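Local coordinates for succinic semialdehyde dehydrogenase (Streptococcus pyogenes MGAS1882, PDB 4YWU), which probably oxidises succinic semialdehyde to succinate, using a nicotinamide adenine dinucleotide cofactor, at residues A[127-132]-A[152-157]. Numbering follows the deposited sequence.
Sequences AVEPWN and MVLKHA. With SSN (4-oxobutanoic acid), chain C.
A127 and L154 are paired across two parallel strands, their side chains on one face of the sheet and those of the next pair, V128 and K155, on the other; the backbone ladder between them illustrates how neighbouring parallel strands share their hydrogen bonds. A127 uses both of its polar atoms: its N donates to V153 O at 2.9 Å, while its O receives K155 N at 2.9 Å. One step on, E129 N reaches K155 O at 3.1 Å, which carries the pairing just past the strand ends. A CA-H...O contact from V128 CA to K155 O (3.3 Å) accompanies it.

Apolar contacts are modest. The sulfur of M152 lies against the methyl of A127, and E129 CG lies 3.8 Å from L154 CD1, the two side chains crossing at about a right angle. E129 has CG anti to its carbonyl carbon (chi1 -58°), and a bend at chi2 turns the carboxylate away from the strand pair, where OE1 hydrogen-bonds T206 OG1. Beyond, A157 CB packs on W131 CB and meets the indole at its edge.

The H156 imidazole lies beside the chain at E129 and P130. E129 CB makes a CH-pi contact over one ring face, offset toward the rim, and P130 O approaches CE1 to 3.0 Å near the ring plane. Two hydrogen bonds hold the imidazole's rotation: A157 N donates to ND1, and NE2 donates to P134 O.

This is a beta-alpha-beta crossover, closed through helix 134-148, in the Rossmann-like cofactor domain of aldehyde dehydrogenases. K155 NZ forms a salt bridge to a sulfate, probably from the crystallisation liquor, which may mark a cofactor-phosphate site. N132 ND2 bonds carboxylate O2 of the bound 4-oxobutanoic acid weakly (2.6 Å), and C263 N also bonds the acid; these two groups form the family's oxyanion hole, probably here too.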
ATOM      1  N   ALA A 127     -11.931   7.604   5.704  1.00 22.46           N
ATOM      2  CA  ALA A 127     -12.325   6.224   5.929  1.00 20.89           C
ATOM      3  C   ALA A 127     -13.744   6.009   5.439  1.00 20.71           C
ATOM      4  O   ALA A 127     -14.645   6.765   5.769  1.00 21.29           O
ATOM      5  CB  ALA A 127     -12.228   5.885   7.414  1.00 19.29           C
ATOM      6  N   VAL A 128     -13.931   4.980   4.629  1.00 23.24           N
ATOM      7  CA  VAL A 128     -15.247   4.646   4.109  1.00 24.07           C
ATOM      8  C   VAL A 128     -15.571   3.281   4.694  1.00 26.02           C
ATOM      9  O   VAL A 128     -14.936   2.278   4.349  1.00 26.35           O
ATOM     10  CB  VAL A 128     -15.230   4.572   2.582  1.00 22.99           C
ATOM     11  CG1 VAL A 128     -16.614   4.226   2.061  1.00 22.22           C
ATOM     12  CG2 VAL A 128     -14.770   5.900   2.023  1.00 22.87           C
ATOM     13  N   GLU A 129     -16.553   3.247   5.587  1.00 26.64           N
ATOM     14  CA  GLU A 129     -16.914   2.010   6.251  1.00 29.00           C
ATOM     15  C   GLU A 129     -18.310   1.494   5.921  1.00 29.96           C
ATOM     16  O   GLU A 129     -19.212   2.270   5.606  1.00 33.12           O
ATOM     17  CB  GLU A 129     -16.747   2.193   7.763  1.00 32.23           C
ATOM     18  CG  GLU A 129     -15.326   2.596   8.182  1.00 35.02           C
ATOM     19  CD  GLU A 129     -14.251   1.709   7.540  1.00 40.22           C
ATOM     20  OE1 GLU A 129     -14.446   0.476   7.498  1.00 43.44           O
ATOM     21  OE2 GLU A 129     -13.205   2.230   7.084  1.00 40.90           O
ATOM     22  N   PRO A 130     -18.498   0.163   5.973  1.00 29.55           N
ATOM     23  CA  PRO A 130     -19.776  -0.495   5.683  1.00 29.58           C
ATOM     24  C   PRO A 130     -20.723  -0.602   6.879  1.00 29.00           C
ATOM     25  O   PRO A 130     -20.377  -0.239   8.001  1.00 29.38           O
ATOM     26  CB  PRO A 130     -19.337  -1.856   5.179  1.00 29.87           C
ATOM     27  CG  PRO A 130     -18.195  -2.149   6.095  1.00 30.15           C
ATOM     28  CD  PRO A 130     -17.424  -0.838   6.098  1.00 28.21           C
ATOM     29  N   TRP A 131     -21.912  -1.136   6.634  1.00 28.51           N
ATOM     30  CA  TRP A 131     -22.914  -1.266   7.680  1.00 27.85           C
ATOM     31  C   TRP A 131     -22.949  -2.572   8.468  1.00 27.01           C
ATOM     32  O   TRP A 131     -23.514  -2.605   9.558  1.00 27.47           O
ATOM     33  CB  TRP A 131     -24.307  -1.023   7.090  1.00 26.58           C
ATOM     34  CG  TRP A 131     -24.577  -1.853   5.872  1.00 26.08           C
ATOM     35  CD1 TRP A 131     -24.464  -1.462   4.568  1.00 24.93           C
ATOM     36  CD2 TRP A 131     -24.938  -3.237   5.845  1.00 24.91           C
ATOM     37  NE1 TRP A 131     -24.730  -2.515   3.731  1.00 23.15           N
ATOM     38  CE2 TRP A 131     -25.023  -3.619   4.486  1.00 24.73           C
ATOM     39  CE3 TRP A 131     -25.198  -4.194   6.835  1.00 24.77           C
ATOM     40  CZ2 TRP A 131     -25.356  -4.921   4.091  1.00 25.99           C
ATOM     41  CZ3 TRP A 131     -25.529  -5.491   6.443  1.00 25.36           C
ATOM     42  CH2 TRP A 131     -25.604  -5.840   5.082  1.00 25.15           C
ATOM     43  N   ASN A 132     -22.360  -3.643   7.953  1.00 25.82           N
ATOM     44  CA  ASN A 132     -22.430  -4.911   8.676  1.00 26.57           C
ATOM     45  C   ASN A 132     -21.830  -4.907  10.093  1.00 27.09           C
ATOM     46  O   ASN A 132     -22.157  -5.768  10.910  1.00 27.91           O
ATOM     47  CB  ASN A 132     -21.834  -6.040   7.824  1.00 28.62           C
ATOM     48  CG  ASN A 132     -20.335  -5.937   7.669  1.00 30.37           C
ATOM     49  OD1 ASN A 132     -19.787  -4.852   7.455  1.00 32.50           O
ATOM     50  ND2 ASN A 132     -19.659  -7.077   7.756  1.00 29.48           N
ATOM     51  N   MET A 152      -8.969  11.962  11.371  1.00 24.50           N
ATOM     52  CA  MET A 152      -9.764  11.161  10.449  1.00 26.10           C
ATOM     53  C   MET A 152     -11.166  11.684  10.125  1.00 25.37           C
ATOM     54  O   MET A 152     -11.836  12.288  10.960  1.00 24.31           O
ATOM     55  CB  MET A 152      -9.851   9.738  11.009  1.00 29.25           C
ATOM     56  CG  MET A 152     -10.702   8.747  10.232  1.00 33.60           C
ATOM     57  SD  MET A 152     -10.628   7.112  11.037  1.00 38.28           S
ATOM     58  CE  MET A 152      -9.087   6.487  10.319  1.00 35.45           C
ATOM     59  N   VAL A 153     -11.587  11.465   8.885  1.00 24.68           N
ATOM     60  CA  VAL A 153     -12.924  11.846   8.446  1.00 24.80           C
ATOM     61  C   VAL A 153     -13.604  10.558   7.976  1.00 26.31           C
ATOM     62  O   VAL A 153     -13.033   9.777   7.204  1.00 27.89           O
ATOM     63  CB  VAL A 153     -12.907  12.893   7.305  1.00 21.93           C
ATOM     64  CG1 VAL A 153     -12.605  14.259   7.877  1.00 20.64           C
ATOM     65  CG2 VAL A 153     -11.878  12.519   6.253  1.00 21.88           C
ATOM     66  N   LEU A 154     -14.818  10.334   8.466  1.00 25.44           N
ATOM     67  CA  LEU A 154     -15.565   9.133   8.143  1.00 23.99           C
ATOM     68  C   LEU A 154     -16.772   9.342   7.257  1.00 24.26           C
ATOM     69  O   LEU A 154     -17.525  10.309   7.404  1.00 24.18           O
ATOM     70  CB  LEU A 154     -16.025   8.447   9.435  1.00 23.97           C
ATOM     71  CG  LEU A 154     -17.144   7.395   9.354  1.00 21.35           C
ATOM     72  CD1 LEU A 154     -16.600   6.074   8.845  1.00 18.84           C
ATOM     73  CD2 LEU A 154     -17.756   7.211  10.735  1.00 21.12           C
ATOM     74  N   LYS A 155     -16.934   8.404   6.333  1.00 24.53           N
ATOM     75  CA  LYS A 155     -18.066   8.368   5.426  1.00 24.35           C
ATOM     76  C   LYS A 155     -18.594   6.963   5.674  1.00 24.91           C
ATOM     77  O   LYS A 155     -18.000   5.972   5.242  1.00 26.34           O
ATOM     78  CB  LYS A 155     -17.626   8.524   3.979  1.00 25.16           C
ATOM     79  CG  LYS A 155     -18.771   8.827   3.008  1.00 25.81           C
ATOM     80  CD  LYS A 155     -19.691   7.635   2.812  1.00 25.18           C
ATOM     81  CE  LYS A 155     -20.717   7.909   1.731  1.00 23.28           C
ATOM     82  NZ  LYS A 155     -21.698   6.807   1.628  1.00 22.60           N
ATOM     83  N   HIS A 156     -19.689   6.890   6.416  1.00 23.72           N
ATOM     84  CA  HIS A 156     -20.301   5.625   6.764  1.00 22.82           C
ATOM     85  C   HIS A 156     -21.431   5.281   5.803  1.00 22.12           C
ATOM     86  O   HIS A 156     -21.761   6.058   4.906  1.00 21.57           O
ATOM     87  CB  HIS A 156     -20.852   5.707   8.182  1.00 22.34           C
ATOM     88  CG  HIS A 156     -20.564   4.502   9.006  1.00 23.06           C
ATOM     89  ND1 HIS A 156     -20.636   3.222   8.499  1.00 25.58           N
ATOM     90  CD2 HIS A 156     -20.212   4.373  10.305  1.00 26.22           C
ATOM     91  CE1 HIS A 156     -20.339   2.357   9.451  1.00 27.14           C
ATOM     92  NE2 HIS A 156     -20.077   3.028  10.558  1.00 28.27           N
ATOM     93  N   ALA A 157     -22.023   4.113   6.008  1.00 22.74           N
ATOM     94  CA  ALA A 157     -23.128   3.657   5.176  1.00 25.63           C
ATOM     95  C   ALA A 157     -24.341   4.557   5.395  1.00 26.89           C
ATOM     96  O   ALA A 157     -24.528   5.107   6.479  1.00 26.80           O
ATOM     97  CB  ALA A 157     -23.472   2.214   5.516  1.00 23.61           C
TER
HETATM   98  C1  SSN C 501     -16.390  -8.464   8.048  1.00 58.86           C
HETATM   99  O1  SSN C 501     -15.889  -9.493   8.594  1.00 57.81           O
HETATM  100  C2  SSN C 501     -15.647  -7.138   7.997  1.00 59.42           C
HETATM  101  O2  SSN C 501     -17.527  -8.530   7.532  1.00 58.07           O
HETATM  102  C3  SSN C 501     -15.388  -6.694   6.561  1.00 58.65           C
HETATM  103  C4  SSN C 501     -13.880  -6.581   6.359  1.00 58.61           C
HETATM  104  O4  SSN C 501     -13.318  -6.910   5.318  1.00 57.54           O